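336aa long hypothetical dTDP-glucose 4,6-dehydratase (Pyrococcus horikoshii, PDB 2HUN) binds NAD in a Rossmann fold and probably acts as a dTDP-glucose 4,6-dehydratase, removing water from the nucleotide sugar to give a 4-keto-6-deoxy product. Local coordinates at residues 21-26 and 30-35; 57-62 and 66-71; 80-85 and 225-230. One frame throughout, in Å; residues are numbered along the deposited sequence.

Interaction 1. Residues 21-26 and 30-35; sequences RYILEK and WEVINI
I23 and L24, near the end of helix 14-26, settle on W30 and V32 at the entry to strand 31-36, in the first beta-alpha-beta unit (strand 5-9, helix 14-26, strand 31-36) of the NAD-binding Rossmann fold. Only three residues separate the two segments, and after the turn strand 31-36 runs back alongside the helix that precedes it. All four side chains are buried and the contact is apolar, with no hydrogen bond across it. I23 has two branches at work. CG2, anti to the backbone N, fits between the indole and the valine, 3.9 Å from CE3 of W30 and 4.0 Å from CG2 of V32, while CD1 at the end of the other branch comes to 4.0 Å from CZ3 of W30. The two isoleucine carbons thus meet neighbouring atoms of the six-membered part of the indole. W30 already points at the helix from its CB, and with CG anti to the carbonyl carbon (chi1 -76°) the six-membered ring lies against I23. H27 stacks its ring on the indole, which L6 of strand 5-9 and L231 and L232 of helix 220-233 also touch. V32 crosses I23 at about a right angle and offers CG2, beside its own backbone N, to both helix residues. L24 reaches the strand with one methyl: CD2 lies 3.9 Å from V32 CG2 and also 3.9 Å from the carbonyl O of W30.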
loop_
_atom_site.group_PDB
_atom_site.type_symbol
_atom_site.label_atom_id
_atom_site.label_comp_id
_atom_site.label_asym_id
_atom_site.label_seq_id
_atom_site.Cartn_x
_atom_site.Cartn_y
_atom_site.Cartn_z
ATOM N N ARG A 21 15.234 25.310 -3.462
ATOM C CA ARG A 21 16.060 26.465 -3.109
ATOM C C ARG A 21 17.336 25.990 -2.403
ATOM O O ARG A 21 18.447 26.436 -2.711
ATOM C CB ARG A 21 15.281 27.419 -2.194
ATOM C CG ARG A 21 15.965 28.772 -1.973
ATOM C CD ARG A 21 15.039 29.748 -1.248
ATOM N NE ARG A 21 13.775 29.956 -1.958
ATOM C CZ ARG A 21 13.596 30.845 -2.937
ATOM N NH1 ARG A 21 14.597 31.622 -3.334
ATOM N NH2 ARG A 21 12.408 30.957 -3.524
ATOM N N TYR A 22 17.164 25.078 -1.452
ATOM C CA TYR A 22 18.289 24.525 -0.704
ATOM C C TYR A 22 19.283 23.838 -1.650
ATOM O O TYR A 22 20.481 24.121 -1.634
ATOM C CB TYR A 22 17.771 23.510 0.318
ATOM C CG TYR A 22 18.854 22.791 1.080
ATOM C CD1 TYR A 22 19.377 23.326 2.255
ATOM C CD2 TYR A 22 19.354 21.564 0.629
ATOM C CE1 TYR A 22 20.374 22.653 2.970
ATOM C CE2 TYR A 22 20.348 20.887 1.333
ATOM C CZ TYR A 22 20.851 21.438 2.501
ATOM O OH TYR A 22 21.832 20.777 3.201
ATOM N N ILE A 23 18.777 22.928 -2.470
ATOM C CA ILE A 23 19.619 22.195 -3.407
ATOM C C ILE A 23 20.437 23.083 -4.345
ATOM O O ILE A 23 21.646 22.892 -4.483
ATOM C CB ILE A 23 18.768 21.201 -4.236
ATOM C CG1 ILE A 23 18.592 19.902 -3.443
ATOM C CG2 ILE A 23 19.397 20.955 -5.599
ATOM C CD1 ILE A 23 19.894 19.332 -2.879
ATOM N N LEU A 24 19.786 24.048 -4.988
ATOM C CA LEU A 24 20.492 24.938 -5.907
ATOM C C LEU A 24 21.483 25.831 -5.172
ATOM O O LEU A 24 22.497 26.241 -5.733
ATOM C CB LEU A 24 19.494 25.798 -6.692
ATOM C CG LEU A 24 18.619 25.023 -7.679
ATOM C CD1 LEU A 24 17.614 25.956 -8.336
ATOM C CD2 LEU A 24 19.504 24.364 -8.724
ATOM N N GLU A 25 21.197 26.122 -3.911
ATOM C CA GLU A 25 22.079 26.966 -3.128
ATOM C C GLU A 25 23.324 26.215 -2.676
ATOM O O GLU A 25 24.425 26.756 -2.713
ATOM C CB GLU A 25 21.330 27.515 -1.917
ATOM C CG GLU A 25 22.090 28.565 -1.143
ATOM C CD GLU A 25 21.196 29.322 -0.183
ATOM O OE1 GLU A 25 20.140 29.829 -0.630
ATOM O OE2 GLU A 25 21.546 29.412 1.014
ATOM N N LYS A 26 23.150 24.963 -2.262
ATOM C CA LYS A 26 24.273 24.150 -1.789
ATOM C C LYS A 26 25.100 23.474 -2.877
ATOM O O LYS A 26 26.254 23.118 -2.646
ATOM C CB LYS A 26 23.772 23.077 -0.821
ATOM C CG LYS A 26 23.759 23.510 0.635
ATOM C CD LYS A 26 22.896 24.742 0.853
ATOM C CE LYS A 26 23.038 25.251 2.280
ATOM N NZ LYS A 26 24.452 25.599 2.585
ATOM N N TRP A 30 24.646 21.628 -9.776
ATOM C CA TRP A 30 23.477 20.774 -9.935
ATOM C C TRP A 30 22.403 21.503 -10.729
ATOM O O TRP A 30 22.409 22.729 -10.820
ATOM C CB TRP A 30 22.922 20.376 -8.568
ATOM C CG TRP A 30 23.709 19.319 -7.858
ATOM C CD1 TRP A 30 25.063 19.126 -7.900
ATOM C CD2 TRP A 30 23.197 18.363 -6.922
ATOM N NE1 TRP A 30 25.424 18.112 -7.043
ATOM C CE2 TRP A 30 24.299 17.627 -6.430
ATOM C CE3 TRP A 30 21.913 18.061 -6.449
ATOM C CZ2 TRP A 30 24.156 16.604 -5.483
ATOM C CZ3 TRP A 30 21.771 17.043 -5.505
ATOM C CH2 TRP A 30 22.890 16.328 -5.034
ATOM N N GLU A 31 21.484 20.739 -11.307
ATOM C CA GLU A 31 20.392 21.304 -12.085
ATOM C C GLU A 31 19.066 20.705 -11.636
ATOM O O GLU A 31 19.000 19.543 -11.230
ATOM C CB GLU A 31 20.594 21.027 -13.572
ATOM C CG GLU A 31 21.759 21.768 -14.195
ATOM C CD GLU A 31 21.937 21.413 -15.657
ATOM O OE1 GLU A 31 20.960 21.542 -16.422
ATOM O OE2 GLU A 31 23.052 21.001 -16.042
ATOM N N VAL A 32 18.006 21.496 -11.721
ATOM C CA VAL A 32 16.697 21.036 -11.311
ATOM C C VAL A 32 15.596 21.268 -12.338
ATOM O O VAL A 32 15.490 22.337 -12.938
ATOM C CB VAL A 32 16.266 21.721 -10.003
ATOM C CG1 VAL A 32 14.791 21.449 -9.738
ATOM C CG2 VAL A 32 17.124 21.221 -8.843
ATOM N N ILE A 33 14.787 20.240 -12.544
ATOM C CA ILE A 33 13.641 20.330 -13.421
ATOM C C ILE A 33 12.497 20.066 -12.464
ATOM O O ILE A 33 12.431 18.998 -11.856
ATOM C CB ILE A 33 13.615 19.242 -14.496
ATOM C CG1 ILE A 33 14.761 19.443 -15.485
ATOM C CG2 ILE A 33 12.271 19.273 -15.205
ATOM C CD1 ILE A 33 14.876 18.327 -16.506
ATOM N N ASN A 34 11.615 21.044 -12.317
ATOM C CA ASN A 34 10.477 20.930 -11.424
ATOM C C ASN A 34 9.197 20.660 -12.197
ATOM O O ASN A 34 8.769 21.477 -13.009
ATOM C CB ASN A 34 10.354 22.224 -10.592
ATOM C CG ASN A 34 9.027 22.342 -9.865
ATOM O OD1 ASN A 34 8.341 21.353 -9.634
ATOM N ND2 ASN A 34 8.669 23.567 -9.481
ATOM N N ILE A 35 8.596 19.497 -11.964
ATOM C CA ILE A 35 7.351 19.165 -12.631
ATOM C C ILE A 35 6.269 19.281 -11.572
ATOM O O ILE A 35 6.319 18.627 -10.532
ATOM C CB ILE A 35 7.379 17.740 -13.251
ATOM C CG1 ILE A 35 6.029 17.436 -13.899
ATOM C CG2 ILE A 35 7.734 16.701 -12.194
ATOM C CD1 ILE A 35 5.990 16.132 -14.672
#

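Interaction 2. Residues 57-62 and 66-71; sequences TFVKGD and YELVKE. With NAD (nicotinamide-adenine-dinucleotide), chain C.
The strand-to-helix turn after strand 56-60 of the Rossmann fold carries part of the adenine pocket, and here L68 and V69 of helix 66-74 pack against V59 and the backbone of residues 60-62. L68 does so with a single methyl. With CG anti to the backbone N (chi1 179°), its CD2 lies 3.7 Å from G61 CA and 4.0 Å from K60 O, with CG1 of V59 more loosely alongside. G61 permits this approach, since a beta-carbon on it would run into that methyl. At the next residue, V69 CG2 touches the carbonyl O of D62 at 3.6 Å; V69 also touches I35 and, on helix 96-116, L109 and S112. D62 itself turns to the cofactor: OD1 accepts a hydrogen bond from N6A of NAD at 2.8 Å, with an N-H...O angle of 154°. The same oxygen also takes the backbone N-H of A64, and OD2 is hydrogen-bonded to NE2 of H100, which together fix the rotation of the carboxylate. With an alanine here the carboxylate is gone, and the adenine amino group, the A64 amide and H100 would probably all lose their shared partner. G61 adds a contact of its own: its carbonyl O stands 3.5 Å from C2A of NAD.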
loop_
_atom_site.group_PDB
_atom_site.type_symbol
_atom_site.label_atom_id
_atom_site.label_comp_id
_atom_site.label_asym_id
_atom_site.label_seq_id
_atom_site.Cartn_x
_atom_site.Cartn_y
_atom_site.Cartn_z
ATOM N N THR A 57 14.515 24.613 -14.331
ATOM C CA THR A 57 13.560 24.508 -15.432
ATOM C C THR A 57 12.236 24.038 -14.853
ATOM O O THR A 57 12.198 23.048 -14.120
ATOM C CB THR A 57 13.988 23.462 -16.480
ATOM O OG1 THR A 57 15.348 23.682 -16.857
ATOM C CG2 THR A 57 13.109 23.565 -17.716
ATOM N N PHE A 58 11.157 24.744 -15.172
ATOM C CA PHE A 58 9.841 24.358 -14.685
ATOM C C PHE A 58 9.010 23.715 -15.782
ATOM O O PHE A 58 8.899 24.240 -16.894
ATOM C CB PHE A 58 9.074 25.555 -14.128
ATOM C CG PHE A 58 7.623 25.261 -13.858
ATOM C CD1 PHE A 58 7.253 24.199 -13.039
ATOM C CD2 PHE A 58 6.623 26.028 -14.447
ATOM C CE1 PHE A 58 5.913 23.901 -12.812
ATOM C CE2 PHE A 58 5.275 25.739 -14.227
ATOM C CZ PHE A 58 4.921 24.674 -13.409
ATOM N N VAL A 59 8.427 22.568 -15.455
ATOM C CA VAL A 59 7.584 21.847 -16.388
ATOM C C VAL A 59 6.218 21.627 -15.761
ATOM O O VAL A 59 6.080 20.902 -14.768
ATOM C CB VAL A 59 8.186 20.472 -16.767
ATOM C CG1 VAL A 59 7.227 19.725 -17.690
ATOM C CG2 VAL A 59 9.537 20.664 -17.453
ATOM N N LYS A 60 5.209 22.267 -16.343
ATOM C CA LYS A 60 3.846 22.134 -15.862
ATOM C C LYS A 60 3.268 20.836 -16.402
ATOM O O LYS A 60 3.209 20.629 -17.617
ATOM C CB LYS A 60 3.008 23.321 -16.330
ATOM C CG LYS A 60 1.525 23.205 -16.036
ATOM C CD LYS A 60 0.974 24.541 -15.574
ATOM C CE LYS A 60 -0.540 24.559 -15.582
ATOM N NZ LYS A 60 -1.055 24.789 -16.955
ATOM N N GLY A 61 2.849 19.961 -15.492
ATOM C CA GLY A 61 2.292 18.684 -15.899
ATOM C C GLY A 61 2.018 17.763 -14.727
ATOM O O GLY A 61 2.433 18.032 -13.596
ATOM N N ASP A 62 1.327 16.666 -15.016
ATOM C CA ASP A 62 0.942 15.664 -14.025
ATOM C C ASP A 62 1.900 14.470 -14.076
ATOM O O ASP A 62 2.141 13.923 -15.148
ATOM C CB ASP A 62 -0.483 15.198 -14.343
ATOM C CG ASP A 62 -1.043 14.250 -13.309
ATOM O OD1 ASP A 62 -0.264 13.648 -12.544
ATOM O OD2 ASP A 62 -2.278 14.094 -13.280
ATOM N N TYR A 66 2.343 9.757 -18.388
ATOM C CA TYR A 66 3.495 8.968 -18.811
ATOM C C TYR A 66 4.325 9.585 -19.933
ATOM O O TYR A 66 5.537 9.733 -19.795
ATOM C CB TYR A 66 3.074 7.548 -19.219
ATOM C CG TYR A 66 4.278 6.658 -19.435
ATOM C CD1 TYR A 66 5.076 6.272 -18.360
ATOM C CD2 TYR A 66 4.683 6.293 -20.721
ATOM C CE1 TYR A 66 6.252 5.553 -18.552
ATOM C CE2 TYR A 66 5.859 5.573 -20.926
ATOM C CZ TYR A 66 6.640 5.210 -19.839
ATOM O OH TYR A 66 7.821 4.535 -20.033
ATOM N N GLU A 67 3.677 9.945 -21.038
ATOM C CA GLU A 67 4.379 10.533 -22.177
ATOM C C GLU A 67 5.239 11.737 -21.817
ATOM O O GLU A 67 6.349 11.889 -22.321
ATOM C CB GLU A 67 3.380 10.923 -23.274
ATOM C CG GLU A 67 2.696 9.727 -23.914
ATOM C CD GLU A 67 3.695 8.720 -24.463
ATOM O OE1 GLU A 67 4.577 9.131 -25.245
ATOM O OE2 GLU A 67 3.600 7.520 -24.116
ATOM N N LEU A 68 4.728 12.599 -20.947
ATOM C CA LEU A 68 5.483 13.771 -20.540
ATOM C C LEU A 68 6.569 13.387 -19.535
ATOM O O LEU A 68 7.729 13.782 -19.670
ATOM C CB LEU A 68 4.548 14.803 -19.904
ATOM C CG LEU A 68 5.195 16.096 -19.398
ATOM C CD1 LEU A 68 5.550 16.999 -20.580
ATOM C CD2 LEU A 68 4.228 16.804 -18.467
ATOM N N VAL A 69 6.188 12.607 -18.531
ATOM C CA VAL A 69 7.120 12.204 -17.484
ATOM C C VAL A 69 8.317 11.377 -17.951
ATOM O O VAL A 69 9.438 11.600 -17.494
ATOM C CB VAL A 69 6.374 11.436 -16.365
ATOM C CG1 VAL A 69 7.360 10.913 -15.335
ATOM C CG2 VAL A 69 5.368 12.354 -15.700
ATOM N N LYS A 70 8.091 10.433 -18.860
ATOM C CA LYS A 70 9.184 9.590 -19.342
ATOM C C LYS A 70 10.312 10.423 -19.939
ATOM O O LYS A 70 11.491 10.120 -19.744
ATOM C CB LYS A 70 8.672 8.572 -20.375
ATOM C CG LYS A 70 8.368 9.136 -21.761
ATOM C CD LYS A 70 7.731 8.076 -22.643
ATOM C CE LYS A 70 7.507 8.553 -24.073
ATOM N NZ LYS A 70 8.783 8.713 -24.821
ATOM N N GLU A 71 9.952 11.484 -20.652
ATOM C CA GLU A 71 10.947 12.352 -21.282
ATOM C C GLU A 71 11.824 13.034 -20.236
ATOM O O GLU A 71 13.028 13.213 -20.435
ATOM C CB GLU A 71 10.243 13.403 -22.137
ATOM C CG GLU A 71 9.205 12.815 -23.081
ATOM C CD GLU A 71 9.808 12.175 -24.320
ATOM O OE1 GLU A 71 10.908 11.590 -24.233
ATOM O OE2 GLU A 71 9.163 12.250 -25.388
HETATM P PA NAD C . 1.779 20.707 -0.892
HETATM O O1A NAD C . 0.335 20.424 -0.914
HETATM O O2A NAD C . 2.263 22.022 -0.384
HETATM O O5B NAD C . 2.312 20.559 -2.398
HETATM C C5B NAD C . 2.108 19.386 -3.199
HETATM C C4B NAD C . 2.668 19.775 -4.574
HETATM O O4B NAD C . 2.579 18.661 -5.484
HETATM C C3B NAD C . 1.853 20.939 -5.206
HETATM O O3B NAD C . 2.739 21.931 -5.750
HETATM C C2B NAD C . 0.962 20.220 -6.236
HETATM O O2B NAD C . 0.521 20.998 -7.348
HETATM C C1B NAD C . 1.840 19.035 -6.642
HETATM N N9A NAD C . 1.083 17.859 -7.125
HETATM C C8A NAD C . 0.082 17.199 -6.513
HETATM N N7A NAD C . -0.324 16.196 -7.289
HETATM C C5A NAD C . 0.407 16.200 -8.400
HETATM C C6A NAD C . 0.447 15.405 -9.579
HETATM N N6A NAD C . -0.364 14.377 -9.791
HETATM N N1A NAD C . 1.405 15.752 -10.560
HETATM C C2A NAD C . 2.268 16.841 -10.360
HETATM N N3A NAD C . 2.227 17.590 -9.250
HETATM C C4A NAD C . 1.315 17.268 -8.297
HETATM O O3 NAD C . 2.359 19.639 0.131
HETATM P PN NAD C . 3.772 19.301 0.760
HETATM O O1N NAD C . 3.504 19.453 2.220
HETATM O O2N NAD C . 4.841 20.172 0.231
HETATM O O5D NAD C . 3.969 17.717 0.507
HETATM C C5D NAD C . 5.086 17.147 -0.182
HETATM C C4D NAD C . 5.160 15.635 0.151
HETATM O O4D NAD C . 5.574 15.432 1.513
HETATM C C3D NAD C . 3.817 14.920 -0.047
HETATM O O3D NAD C . 4.067 13.654 -0.712
HETATM C C2D NAD C . 3.297 14.723 1.405
HETATM O O2D NAD C . 2.477 13.553 1.477
HETATM C C1D NAD C . 4.597 14.615 2.185
HETATM N N1N NAD C . 4.516 15.034 3.599
HETATM C C2N NAD C . 4.284 16.397 3.987
HETATM C C3N NAD C . 4.234 16.714 5.355
HETATM C C7N NAD C . 4.000 18.162 5.845
HETATM O O7N NAD C . 4.141 18.412 7.049
HETATM N N7N NAD C . 3.672 19.104 4.970
HETATM C C4N NAD C . 4.407 15.699 6.330
HETATM C C5N NAD C . 4.630 14.365 5.930
HETATM C C6N NAD C . 4.689 14.019 4.570
#

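Interaction 3. Residues 80-85 and 225-230; sequences VHLAAE and RAIELV. With NAD (nicotinamide-adenine-dinucleotide), chain C.
This is a buried apolar contact between sheet and helix deep in the Rossmann fold: V80 near the end of strand 78-81 and L82 just beyond it meet I227 of helix 220-233, which packs on the same side of the sheet as helix 14-26. The segments are 140 residues apart in sequence, and the isoleucine alone carries the helix side of the contact. Its two branches divide the work. CG2, anti to the backbone N, comes to 4.0 Å from CG1 of V80, whereas CD1 extends past it (chi2 -179°) to make a looser contact, 4.4 Å, with CD2 of L82. F19 of helix 14-26 touches both V80 and I227, and V125 of strand 121-127 touches both L82 and I227, so strand 121-127 and helix 14-26 both join this apolar cluster. Between V80 and L82, H81 turns to the other side of the sheet, where helix 96-116 covers it; ND1 is hydrogen-bonded to T9 OG1 and NE2 to T106 OG1. Beyond the strand the chain becomes a wall of the cofactor pocket. L82 joins the two roles, for the CD2 methyl that meets I227 also lies 4.0 Å from C5D of NAD, while its backbone O receives a hydrogen bond from the nicotinamide-ribose hydroxyl O3D at 3.1 Å. The small side chains of A83 and A84 probably help the dinucleotide come close to the backbone: A83 CB is 3.6 Å from C4A of the adenine, and A84 CB is near O3D at 3.4 Å. On the adenine end, the carbonyl O of A84 stands 3.2 Å from C8A of NAD.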
loop_
_atom_site.group_PDB
_atom_site.type_symbol
_atom_site.label_atom_id
_atom_site.label_comp_id
_atom_site.label_asym_id
_atom_site.label_seq_id
_atom_site.Cartn_x
_atom_site.Cartn_y
_atom_site.Cartn_z
ATOM N N VAL A 80 13.409 13.175 -7.037
ATOM C CA VAL A 80 12.904 13.378 -5.683
ATOM C C VAL A 80 11.406 13.610 -5.849
ATOM O O VAL A 80 10.982 14.657 -6.336
ATOM C CB VAL A 80 13.574 14.593 -5.017
ATOM C CG1 VAL A 80 12.967 14.839 -3.643
ATOM C CG2 VAL A 80 15.079 14.343 -4.886
ATOM N N HIS A 81 10.617 12.617 -5.440
ATOM C CA HIS A 81 9.145 12.559 -5.592
ATOM C C HIS A 81 8.344 13.202 -4.427
ATOM O O HIS A 81 8.000 12.555 -3.446
ATOM C CB HIS A 81 8.743 11.092 -5.752
ATOM C CG HIS A 81 7.309 11.007 -6.205
ATOM N ND1 HIS A 81 6.768 11.837 -7.132
ATOM C CD2 HIS A 81 6.324 10.102 -5.792
ATOM C CE1 HIS A 81 5.490 11.438 -7.275
ATOM N NE2 HIS A 81 5.196 10.402 -6.485
ATOM N N LEU A 82 7.968 14.474 -4.532
ATOM C CA LEU A 82 7.175 15.120 -3.493
ATOM C C LEU A 82 5.714 15.309 -3.893
ATOM O O LEU A 82 4.857 15.519 -3.035
ATOM C CB LEU A 82 7.785 16.475 -3.138
ATOM C CG LEU A 82 9.152 16.376 -2.462
ATOM C CD1 LEU A 82 10.128 17.350 -3.108
ATOM C CD2 LEU A 82 9.003 16.654 -0.983
ATOM N N ALA A 83 5.427 15.220 -5.189
ATOM C CA ALA A 83 4.071 15.403 -5.689
ATOM C C ALA A 83 3.026 14.468 -5.077
ATOM O O ALA A 83 3.179 13.241 -5.088
ATOM C CB ALA A 83 4.058 15.268 -7.207
ATOM N N ALA A 84 1.948 15.058 -4.570
ATOM C CA ALA A 84 0.868 14.291 -3.959
ATOM C C ALA A 84 -0.276 15.204 -3.543
ATOM O O ALA A 84 -0.093 16.413 -3.413
ATOM C CB ALA A 84 1.389 13.543 -2.723
ATOM N N GLU A 85 -1.450 14.608 -3.355
ATOM C CA GLU A 85 -2.646 15.308 -2.877
ATOM C C GLU A 85 -2.630 14.931 -1.394
ATOM O O GLU A 85 -2.596 13.738 -1.061
ATOM C CB GLU A 85 -3.901 14.746 -3.542
ATOM C CG GLU A 85 -4.150 15.244 -4.965
ATOM C CD GLU A 85 -4.566 16.713 -5.009
ATOM O OE1 GLU A 85 -5.090 17.227 -3.996
ATOM O OE2 GLU A 85 -4.384 17.352 -6.062
ATOM N N ARG A 225 17.405 18.474 4.513
ATOM C CA ARG A 225 18.752 17.947 4.706
ATOM C C ARG A 225 18.724 16.426 4.753
ATOM O O ARG A 225 19.624 15.761 4.216
ATOM C CB ARG A 225 19.366 18.519 5.991
ATOM C CG ARG A 225 19.790 19.987 5.857
ATOM C CD ARG A 225 20.142 20.620 7.203
ATOM N NE ARG A 225 20.492 22.037 7.072
ATOM C CZ ARG A 225 21.662 22.490 6.624
ATOM N NH1 ARG A 225 22.616 21.640 6.260
ATOM N NH2 ARG A 225 21.878 23.797 6.524
ATOM N N ALA A 226 17.689 15.876 5.389
ATOM C CA ALA A 226 17.531 14.431 5.479
ATOM C C ALA A 226 17.311 13.842 4.083
ATOM O O ALA A 226 17.929 12.844 3.729
ATOM C CB ALA A 226 16.348 14.083 6.386
ATOM N N ILE A 227 16.428 14.451 3.296
ATOM C CA ILE A 227 16.167 13.962 1.944
ATOM C C ILE A 227 17.465 13.957 1.133
ATOM O O ILE A 227 17.766 12.989 0.427
ATOM C CB ILE A 227 15.110 14.839 1.219
ATOM C CG1 ILE A 227 13.753 14.705 1.921
ATOM C CG2 ILE A 227 15.008 14.427 -0.254
ATOM C CD1 ILE A 227 12.615 15.513 1.293
ATOM N N GLU A 228 18.231 15.038 1.239
ATOM C CA GLU A 228 19.499 15.148 0.525
ATOM C C GLU A 228 20.396 13.976 0.898
ATOM O O GLU A 228 20.976 13.316 0.032
ATOM C CB GLU A 228 20.209 16.461 0.882
ATOM C CG GLU A 228 21.653 16.548 0.371
ATOM C CD GLU A 228 22.350 17.857 0.722
ATOM O OE1 GLU A 228 22.248 18.307 1.884
ATOM O OE2 GLU A 228 23.016 18.431 -0.164
ATOM N N LEU A 229 20.502 13.729 2.202
ATOM C CA LEU A 229 21.326 12.657 2.728
ATOM C C LEU A 229 20.868 11.302 2.192
ATOM O O LEU A 229 21.687 10.484 1.780
ATOM C CB LEU A 229 21.260 12.672 4.259
ATOM C CG LEU A 229 22.464 12.134 5.024
ATOM C CD1 LEU A 229 23.744 12.779 4.506
ATOM C CD2 LEU A 229 22.282 12.442 6.509
ATOM N N VAL A 230 19.558 11.068 2.211
ATOM C CA VAL A 230 18.990 9.820 1.719
ATOM C C VAL A 230 19.275 9.692 0.218
ATOM O O VAL A 230 19.592 8.614 -0.266
ATOM C CB VAL A 230 17.452 9.762 1.964
ATOM C CG1 VAL A 230 16.841 8.575 1.221
ATOM C CG2 VAL A 230 17.167 9.628 3.454
HETATM P PA NAD C . 1.779 20.707 -0.892
HETATM O O1A NAD C . 0.335 20.424 -0.914
HETATM O O2A NAD C . 2.263 22.022 -0.384
HETATM O O5B NAD C . 2.312 20.559 -2.398
HETATM C C5B NAD C . 2.108 19.386 -3.199
HETATM C C4B NAD C . 2.668 19.775 -4.574
HETATM O O4B NAD C . 2.579 18.661 -5.484
HETATM C C3B NAD C . 1.853 20.939 -5.206
HETATM O O3B NAD C . 2.739 21.931 -5.750
HETATM C C2B NAD C . 0.962 20.220 -6.236
HETATM O O2B NAD C . 0.521 20.998 -7.348
HETATM C C1B NAD C . 1.840 19.035 -6.642
HETATM N N9A NAD C . 1.083 17.859 -7.125
HETATM C C8A NAD C . 0.082 17.199 -6.513
HETATM N N7A NAD C . -0.324 16.196 -7.289
HETATM C C5A NAD C . 0.407 16.200 -8.400
HETATM C C6A NAD C . 0.447 15.405 -9.579
HETATM N N6A NAD C . -0.364 14.377 -9.791
HETATM N N1A NAD C . 1.405 15.752 -10.560
HETATM C C2A NAD C . 2.268 16.841 -10.360
HETATM N N3A NAD C . 2.227 17.590 -9.250
HETATM C C4A NAD C . 1.315 17.268 -8.297
HETATM O O3 NAD C . 2.359 19.639 0.131
HETATM P PN NAD C . 3.772 19.301 0.760
HETATM O O1N NAD C . 3.504 19.453 2.220
HETATM O O2N NAD C . 4.841 20.172 0.231
HETATM O O5D NAD C . 3.969 17.717 0.507
HETATM C C5D NAD C . 5.086 17.147 -0.182
HETATM C C4D NAD C . 5.160 15.635 0.151
HETATM O O4D NAD C . 5.574 15.432 1.513
HETATM C C3D NAD C . 3.817 14.920 -0.047
HETATM O O3D NAD C . 4.067 13.654 -0.712
HETATM C C2D NAD C . 3.297 14.723 1.405
HETATM O O2D NAD C . 2.477 13.553 1.477
HETATM C C1D NAD C . 4.597 14.615 2.185
HETATM N N1N NAD C . 4.516 15.034 3.599
HETATM C C2N NAD C . 4.284 16.397 3.987
HETATM C C3N NAD C . 4.234 16.714 5.355
HETATM C C7N NAD C . 4.000 18.162 5.845
HETATM O O7N NAD C . 4.141 18.412 7.049
HETATM N N7N NAD C . 3.672 19.104 4.970
HETATM C C4N NAD C . 4.407 15.699 6.330
HETATM C C5N NAD C . 4.630 14.365 5.930
HETATM C C6N NAD C . 4.689 14.019 4.570
#

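Each interaction places a parallel strand in the same mixed sheet. Interactions 1 and 2, with centres 17 Å apart, are joined directly where strands 31-36 and 56-60 lie side by side: the backbone O of N34 is 2.7 Å from the N of V59, probably a hydrogen bond. Interaction 1 meets interaction 3 across helices, centres 12 Å apart, through Y22 OH and OE1 of E228 at 2.8 Å. Interactions 2 and 3 do not touch, their nearest atoms being about 7 Å apart, but NAD spans them, since 57-62 grips the adenine and 80-85 lines the dinucleotide from adenine to nicotinamide ribose. Interaction 1 lies farther off: the V32 side chain is about 13 Å from NAD.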